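Local atomic coordinates of like-Sm ribonucleoprotein core (PDB entry 5MKI), a protein that probably binds RNA, as a seven-membered ring of Sm-like subunits with sites for uridine nucleotides. Residues Leu8-Gly12 with Tyr36-Met40; Ser14-Val19 with Lys30-Tyr36. All coordinates share one frame; numbering follows the deposited sequence.

Contact 1 (Leu8-Gly12 with Tyr36-Met40); sequences LDALG and YDLHM
Leu11 lays its CB over the centre of the Tyr36 ring, 3.6 Å from the ring centroid and 1° off the normal, a CH-pi contact square on one face. Its CD1 slides along the same ring to 3.5 Å from Tyr36 CD2. At the ring's edge, in its plane, a water sits 2.5 Å from Tyr36 OH and donates to Asp9 OD1, tying the phenol to Asp9. Gly12 N and Leu8 O approach the hydroxyl end obliquely. With CG set between the backbone N and the carbonyl carbon (chi1 76°), the ring reaches from the end of strand 28-36 to the helix. This is the N-terminal helix of the Sm fold, packed against the loop that follows the strand, a loop that carries His39 of the UMP site. Replacing Tyr36 by an alanine is likely to leave Leu11 CB without its aromatic floor and the bridging water without its second partner. Beyond the ring, Leu8 splits its branches: CD1 meets Leu38 CD2 at 3.8 Å, while CD2 lies 4.1 Å from Met40 SD, the Leu8 and Met40 side chains crossing at about a right angle. Val61 of the second subunit packs on Leu8. The loop turns back in a type I beta turn, closed by Met40 N to Asp37 O at 2.8 Å, and the Asp37 carboxylate bonds Asn41 of the UMP site through OD2.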
ATOM      1  N   LEU A   8      -5.990  -8.180  18.848  1.00 24.89           N
ATOM      2  CA  LEU A   8      -5.197  -9.339  18.449  1.00 26.80           C
ATOM      3  C   LEU A   8      -4.903 -10.301  19.597  1.00 27.97           C
ATOM      4  O   LEU A   8      -4.450 -11.413  19.334  1.00 24.74           O
ATOM      5  CB  LEU A   8      -3.870  -8.894  17.809  1.00 26.54           C
ATOM      6  CG  LEU A   8      -4.018  -8.091  16.521  1.00 29.74           C
ATOM      7  CD1 LEU A   8      -2.674  -7.973  15.765  1.00 32.68           C
ATOM      8  CD2 LEU A   8      -5.052  -8.731  15.650  1.00 29.11           C
ATOM      9  N   ASP A   9      -5.147  -9.905  20.851  1.00 30.80           N
ATOM     10  CA  ASP A   9      -5.044 -10.839  21.971  1.00 27.19           C
ATOM     11  C   ASP A   9      -5.979 -12.027  21.799  1.00 29.91           C
ATOM     12  O   ASP A   9      -5.730 -13.101  22.359  1.00 28.58           O
ATOM     13  CB  ASP A   9      -5.364 -10.138  23.293  1.00 28.85           C
ATOM     14  CG  ASP A   9      -4.185  -9.375  23.857  1.00 35.51           C
ATOM     15  OD1 ASP A   9      -3.167  -9.243  23.156  1.00 30.32           O
ATOM     16  OD2 ASP A   9      -4.291  -8.887  25.003  1.00 38.81           O
ATOM     17  N   ALA A  10      -7.068 -11.855  21.048  1.00 27.97           N
ATOM     18  CA  ALA A  10      -7.917 -12.998  20.732  1.00 29.64           C
ATOM     19  C   ALA A  10      -7.150 -14.067  19.965  1.00 30.37           C
ATOM     20  O   ALA A  10      -7.472 -15.257  20.077  1.00 29.32           O
ATOM     21  CB  ALA A  10      -9.149 -12.539  19.946  1.00 28.10           C
ATOM     22  N   LEU A  11      -6.120 -13.678  19.191  1.00 25.70           N
ATOM     23  CA  LEU A  11      -5.265 -14.677  18.549  1.00 27.11           C
ATOM     24  C   LEU A  11      -4.413 -15.415  19.576  1.00 27.79           C
ATOM     25  O   LEU A  11      -4.266 -16.639  19.503  1.00 29.58           O
ATOM     26  CB  LEU A  11      -4.364 -14.031  17.485  1.00 27.21           C
ATOM     27  CG  LEU A  11      -5.031 -13.615  16.175  1.00 29.38           C
ATOM     28  CD1 LEU A  11      -4.021 -13.008  15.235  1.00 33.05           C
ATOM     29  CD2 LEU A  11      -5.669 -14.802  15.517  1.00 33.25           C
ATOM     30  N   GLY A  12      -3.840 -14.690  20.538  1.00 27.66           N
ATOM     31  CA  GLY A  12      -3.049 -15.340  21.565  1.00 26.68           C
ATOM     32  C   GLY A  12      -3.834 -16.392  22.326  1.00 34.02           C
ATOM     33  O   GLY A  12      -3.277 -17.416  22.721  1.00 38.70           O
ATOM     34  N   TYR A  36       1.652 -15.825  15.849  1.00 27.30           N
ATOM     35  CA  TYR A  36       1.172 -14.645  15.144  1.00 22.73           C
ATOM     36  C   TYR A  36       1.941 -13.436  15.670  1.00 30.03           C
ATOM     37  O   TYR A  36       2.560 -13.492  16.739  1.00 24.49           O
ATOM     38  CB  TYR A  36      -0.337 -14.429  15.331  1.00 24.20           C
ATOM     39  CG  TYR A  36      -0.646 -13.882  16.697  1.00 29.38           C
ATOM     40  CD1 TYR A  36      -0.605 -14.705  17.810  1.00 31.70           C
ATOM     41  CD2 TYR A  36      -0.934 -12.532  16.885  1.00 25.38           C
ATOM     42  CE1 TYR A  36      -0.857 -14.206  19.069  1.00 32.17           C
ATOM     43  CE2 TYR A  36      -1.182 -12.028  18.140  1.00 26.44           C
ATOM     44  CZ  TYR A  36      -1.151 -12.866  19.222  1.00 29.14           C
ATOM     45  OH  TYR A  36      -1.400 -12.372  20.471  1.00 40.07           O
ATOM     46  N   ASP A  37       1.886 -12.332  14.913  1.00 25.40           N
ATOM     47  CA  ASP A  37       2.578 -11.095  15.277  1.00 28.55           C
ATOM     48  C   ASP A  37       1.642  -9.916  15.014  1.00 27.99           C
ATOM     49  O   ASP A  37       0.519 -10.087  14.528  1.00 24.06           O
ATOM     50  CB  ASP A  37       3.922 -10.935  14.527  1.00 25.87           C
ATOM     51  CG  ASP A  37       3.769 -10.902  13.000  1.00 26.31           C
ATOM     52  OD1 ASP A  37       2.693 -10.545  12.487  1.00 29.71           O
ATOM     53  OD2 ASP A  37       4.746 -11.240  12.293  1.00 27.73           O
ATOM     54  N   LEU A  38       2.119  -8.698  15.315  1.00 30.81           N
ATOM     55  CA  LEU A  38       1.236  -7.541  15.226  1.00 25.84           C
ATOM     56  C   LEU A  38       0.942  -7.125  13.792  1.00 29.51           C
ATOM     57  O   LEU A  38       0.071  -6.274  13.582  1.00 28.43           O
ATOM     58  CB  LEU A  38       1.822  -6.370  16.018  1.00 30.96           C
ATOM     59  CG  LEU A  38       1.675  -6.534  17.533  1.00 40.14           C
ATOM     60  CD1 LEU A  38       2.241  -5.328  18.263  1.00 44.56           C
ATOM     61  CD2 LEU A  38       0.214  -6.818  17.945  1.00 33.51           C
ATOM     62  N   HIS A  39       1.619  -7.706  12.805  1.00 26.01           N
ATOM     63  CA  HIS A  39       1.207  -7.547  11.415  1.00 25.99           C
ATOM     64  C   HIS A  39       0.085  -8.493  11.010  1.00 26.86           C
ATOM     65  O   HIS A  39      -0.375  -8.423   9.863  1.00 28.81           O
ATOM     66  CB  HIS A  39       2.400  -7.771  10.487  1.00 32.58           C
ATOM     67  CG  HIS A  39       3.539  -6.841  10.747  1.00 37.97           C
ATOM     68  ND1 HIS A  39       4.831  -7.284  10.939  1.00 38.82           N
ATOM     69  CD2 HIS A  39       3.579  -5.493  10.864  1.00 36.59           C
ATOM     70  CE1 HIS A  39       5.621  -6.246  11.152  1.00 43.00           C
ATOM     71  NE2 HIS A  39       4.887  -5.148  11.111  1.00 46.75           N
ATOM     72  N   MET A  40      -0.343  -9.379  11.908  1.00 28.04           N
ATOM     73  CA  MET A  40      -1.237 -10.498  11.609  1.00 26.55           C
ATOM     74  C   MET A  40      -0.604 -11.526  10.669  1.00 26.43           C
ATOM     75  O   MET A  40      -1.333 -12.278  10.011  1.00 25.32           O
ATOM     76  CB  MET A  40      -2.590 -10.024  11.040  1.00 27.79           C
ATOM     77  CG  MET A  40      -3.361  -9.014  11.921  1.00 33.80           C
ATOM     78  SD  MET A  40      -5.154  -8.857  11.600  1.00 41.77           S
ATOM     79  CE  MET A  40      -5.638 -10.578  11.517  1.00 30.16           C
TER
HETATM   80  O   HOH W   1      -1.712  -9.921  20.924  1.00 32.70           O

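Contact 2 (Ser14-Val19 with Lys30-Tyr36); sequences SINTNV and KGRLKAY
Val19 N donates to Gly31 O at 2.8 Å, and Gly31 N returns the bond to Val19 O at 3.0 Å, a hydrogen-bonded antiparallel pair of the hairpin 18-23/28-36 in the Sm fold. Asn18 and Arg32 form the neighbouring non-hydrogen-bonded pair, and Leu33 N donates to Thr17 O. Further on, the approach to the strand bends into a type II beta turn, Ser14 to Thr17, yet Asn16 N still reaches Leu33 O at 2.8 Å, almost straight at 178°. Ser14 O holds this turn together, accepting both Thr17 N and Thr17 OG1 from the same face of its plane. On the polar side, Lys34 folds back (chi2 -62°, chi3 -63°), and NZ donates a 2.7 Å hydrogen bond to Asn16 OD1 in the carbonyl plane. Arg32, extended from CG to NE, lays one guanidinium face under Asn16 O, which stands 3.2 Å above the plane toward its rim; the angle is poor for a hydrogen bond. Inward, Val19 CG2 rests against Leu33 CB, and Leu33 in turn packs on Leu11, Val42 and Leu44. Ile15 CD1 lies at the edge of the Tyr36 ring, near its plane, while Thr4 of the third subunit packs on Ile15. At the far end, Asn18, a calcium ligand in a structure of this protein, receives a weak hydrogen bond on OD1 from Lys30 NZ at 3.4 Å.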
ATOM      1  N   SER A  14      -6.167 -18.213  20.977  1.00 33.72           N
ATOM      2  CA  SER A  14      -6.418 -19.290  20.031  1.00 28.59           C
ATOM      3  C   SER A  14      -5.172 -20.077  19.675  1.00 28.51           C
ATOM      4  O   SER A  14      -5.229 -20.908  18.761  1.00 28.63           O
ATOM      5  CB  SER A  14      -7.034 -18.737  18.746  1.00 28.14           C
ATOM      6  OG  SER A  14      -8.324 -18.236  18.981  1.00 28.80           O
ATOM      7  N   ILE A  15      -4.047 -19.833  20.355  1.00 26.29           N
ATOM      8  CA  ILE A  15      -2.853 -20.620  20.091  1.00 27.36           C
ATOM      9  C   ILE A  15      -3.170 -22.093  20.331  1.00 35.40           C
ATOM     10  O   ILE A  15      -3.839 -22.456  21.312  1.00 30.46           O
ATOM     11  CB  ILE A  15      -1.669 -20.170  20.961  1.00 30.82           C
ATOM     12  CG1 ILE A  15      -1.161 -18.778  20.537  1.00 28.82           C
ATOM     13  CG2 ILE A  15      -0.531 -21.188  20.857  1.00 30.10           C
ATOM     14  CD1 ILE A  15      -0.425 -18.757  19.194  1.00 26.35           C
ATOM     15  N   ASN A  16      -2.719 -22.939  19.402  1.00 31.55           N
ATOM     16  CA  ASN A  16      -2.890 -24.394  19.459  1.00 31.43           C
ATOM     17  C   ASN A  16      -4.359 -24.797  19.381  1.00 33.79           C
ATOM     18  O   ASN A  16      -4.769 -25.803  19.961  1.00 35.04           O
ATOM     19  CB  ASN A  16      -2.222 -24.983  20.703  1.00 34.70           C
ATOM     20  CG  ASN A  16      -0.721 -24.961  20.597  1.00 34.27           C
ATOM     21  OD1 ASN A  16      -0.172 -25.243  19.532  1.00 38.46           O
ATOM     22  ND2 ASN A  16      -0.045 -24.608  21.684  1.00 34.44           N
ATOM     23  N   THR A  17      -5.156 -23.994  18.678  1.00 32.19           N
ATOM     24  CA  THR A  17      -6.484 -24.374  18.226  1.00 32.43           C
ATOM     25  C   THR A  17      -6.561 -24.140  16.721  1.00 34.38           C
ATOM     26  O   THR A  17      -5.647 -23.573  16.111  1.00 34.13           O
ATOM     27  CB  THR A  17      -7.585 -23.593  18.957  1.00 33.76           C
ATOM     28  OG1 THR A  17      -7.586 -22.225  18.519  1.00 34.00           O
ATOM     29  CG2 THR A  17      -7.368 -23.646  20.467  1.00 33.57           C
ATOM     30  N   ASN A  18      -7.664 -24.580  16.122  1.00 29.81           N
ATOM     31  CA  ASN A  18      -7.870 -24.451  14.685  1.00 33.93           C
ATOM     32  C   ASN A  18      -8.536 -23.122  14.349  1.00 35.07           C
ATOM     33  O   ASN A  18      -9.559 -22.766  14.945  1.00 33.29           O
ATOM     34  CB  ASN A  18      -8.726 -25.605  14.164  1.00 36.29           C
ATOM     35  CG  ASN A  18      -8.397 -25.962  12.738  1.00 42.41           C
ATOM     36  OD1 ASN A  18      -8.863 -25.322  11.796  1.00 48.09           O
ATOM     37  ND2 ASN A  18      -7.568 -26.982  12.571  1.00 42.85           N
ATOM     38  N   VAL A  19      -7.955 -22.388  13.393  1.00 32.52           N
ATOM     39  CA  VAL A  19      -8.525 -21.116  12.966  1.00 29.41           C
ATOM     40  C   VAL A  19      -8.718 -21.139  11.458  1.00 24.99           C
ATOM     41  O   VAL A  19      -8.073 -21.898  10.735  1.00 30.88           O
ATOM     42  CB  VAL A  19      -7.659 -19.908  13.391  1.00 29.76           C
ATOM     43  CG1 VAL A  19      -7.489 -19.916  14.919  1.00 29.40           C
ATOM     44  CG2 VAL A  19      -6.300 -19.910  12.655  1.00 23.54           C
ATOM     45  N   LYS A  30      -7.175 -22.832   6.499  1.00 36.35           N
ATOM     46  CA  LYS A  30      -7.588 -23.390   7.783  1.00 39.49           C
ATOM     47  C   LYS A  30      -6.434 -24.188   8.367  1.00 32.35           C
ATOM     48  O   LYS A  30      -5.800 -24.968   7.650  1.00 38.37           O
ATOM     49  CB  LYS A  30      -8.827 -24.281   7.614  1.00 38.34           C
ATOM     50  CG  LYS A  30      -9.220 -25.065   8.863  1.00 48.13           C
ATOM     51  CD  LYS A  30     -10.293 -26.123   8.575  1.00 54.69           C
ATOM     52  CE  LYS A  30      -9.962 -27.466   9.235  1.00 55.98           C
ATOM     53  NZ  LYS A  30     -10.783 -27.751  10.467  1.00 55.29           N
ATOM     54  N   GLY A  31      -6.156 -23.998   9.654  1.00 29.06           N
ATOM     55  CA  GLY A  31      -5.046 -24.714  10.263  1.00 30.63           C
ATOM     56  C   GLY A  31      -4.938 -24.436  11.748  1.00 28.52           C
ATOM     57  O   GLY A  31      -5.736 -23.696  12.328  1.00 31.46           O
ATOM     58  N   ARG A  32      -3.917 -25.041  12.357  1.00 31.03           N
ATOM     59  CA  ARG A  32      -3.660 -24.925  13.793  1.00 33.50           C
ATOM     60  C   ARG A  32      -2.663 -23.793  14.052  1.00 30.68           C
ATOM     61  O   ARG A  32      -1.512 -23.851  13.596  1.00 30.92           O
ATOM     62  CB  ARG A  32      -3.128 -26.254  14.333  1.00 33.54           C
ATOM     63  CG  ARG A  32      -2.822 -26.302  15.839  1.00 31.47           C
ATOM     64  CD  ARG A  32      -2.093 -27.609  16.182  1.00 34.03           C
ATOM     65  NE  ARG A  32      -1.934 -27.802  17.622  1.00 34.30           N
ATOM     66  CZ  ARG A  32      -2.888 -28.282  18.419  1.00 35.40           C
ATOM     67  NH1 ARG A  32      -4.069 -28.614  17.917  1.00 32.03           N
ATOM     68  NH2 ARG A  32      -2.665 -28.422  19.715  1.00 32.32           N
ATOM     69  N   LEU A  33      -3.090 -22.788  14.814  1.00 31.24           N
ATOM     70  CA  LEU A  33      -2.332 -21.545  14.971  1.00 29.38           C
ATOM     71  C   LEU A  33      -1.193 -21.724  15.973  1.00 28.23           C
ATOM     72  O   LEU A  33      -1.428 -21.855  17.180  1.00 31.51           O
ATOM     73  CB  LEU A  33      -3.266 -20.418  15.400  1.00 26.36           C
ATOM     74  CG  LEU A  33      -2.647 -19.021  15.553  1.00 29.04           C
ATOM     75  CD1 LEU A  33      -2.394 -18.376  14.195  1.00 25.30           C
ATOM     76  CD2 LEU A  33      -3.535 -18.137  16.425  1.00 30.90           C
ATOM     77  N   LYS A  34       0.044 -21.669  15.476  1.00 26.72           N
ATOM     78  CA  LYS A  34       1.253 -21.806  16.284  1.00 28.78           C
ATOM     79  C   LYS A  34       1.898 -20.478  16.663  1.00 27.22           C
ATOM     80  O   LYS A  34       2.703 -20.444  17.603  1.00 29.68           O
ATOM     81  CB  LYS A  34       2.302 -22.647  15.535  1.00 24.58           C
ATOM     82  CG  LYS A  34       1.776 -23.963  14.997  1.00 32.60           C
ATOM     83  CD  LYS A  34       1.319 -24.832  16.143  1.00 29.88           C
ATOM     84  CE  LYS A  34       2.487 -25.185  17.068  1.00 29.26           C
ATOM     85  NZ  LYS A  34       2.042 -25.997  18.241  1.00 38.60           N
ATOM     86  N   ALA A  35       1.590 -19.399  15.955  1.00 28.23           N
ATOM     87  CA  ALA A  35       2.277 -18.130  16.177  1.00 28.13           C
ATOM     88  C   ALA A  35       1.597 -17.060  15.347  1.00 25.12           C
ATOM     89  O   ALA A  35       1.033 -17.349  14.291  1.00 25.57           O
ATOM     90  CB  ALA A  35       3.766 -18.217  15.812  1.00 25.83           C
ATOM     91  N   TYR A  36       1.652 -15.825  15.849  1.00 27.30           N
ATOM     92  CA  TYR A  36       1.172 -14.645  15.144  1.00 22.73           C
ATOM     93  C   TYR A  36       1.941 -13.436  15.670  1.00 30.03           C
ATOM     94  O   TYR A  36       2.560 -13.492  16.739  1.00 24.49           O
ATOM     95  CB  TYR A  36      -0.337 -14.429  15.331  1.00 24.20           C
ATOM     96  CG  TYR A  36      -0.646 -13.882  16.697  1.00 29.38           C
ATOM     97  CD1 TYR A  36      -0.605 -14.705  17.810  1.00 31.70           C
ATOM     98  CD2 TYR A  36      -0.934 -12.532  16.885  1.00 25.38           C
ATOM     99  CE1 TYR A  36      -0.857 -14.206  19.069  1.00 32.17           C
ATOM    100  CE2 TYR A  36      -1.182 -12.028  18.140  1.00 26.44           C
ATOM    101  CZ  TYR A  36      -1.151 -12.866  19.222  1.00 29.14           C
ATOM    102  OH  TYR A  36      -1.400 -12.372  20.471  1.00 40.07           O
TER

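Tyr36 belongs to both contacts, ending the strand in contact 2 and opening the loop in contact 1. The centres are about 11 Å apart, and Leu11 O meets Leu33 CD2 at 3.5 Å, where the helix rests on the hairpin. Helix 9-13 is joined to strand 18-23 by the short turn Ser14-Thr17, which links the contacts. Contact 1 contains His39 of the UMP site, with Met40 about 8 Å from Asp65, and contact 2 contains Asn18 of one calcium site, about 7 Å from Glu56 of a second, both side chain to side chain; neither UMP nor calcium is bound to this chain here. Both contacts touch the third subunit, which hydrogen-bonds the Tyr36 backbone.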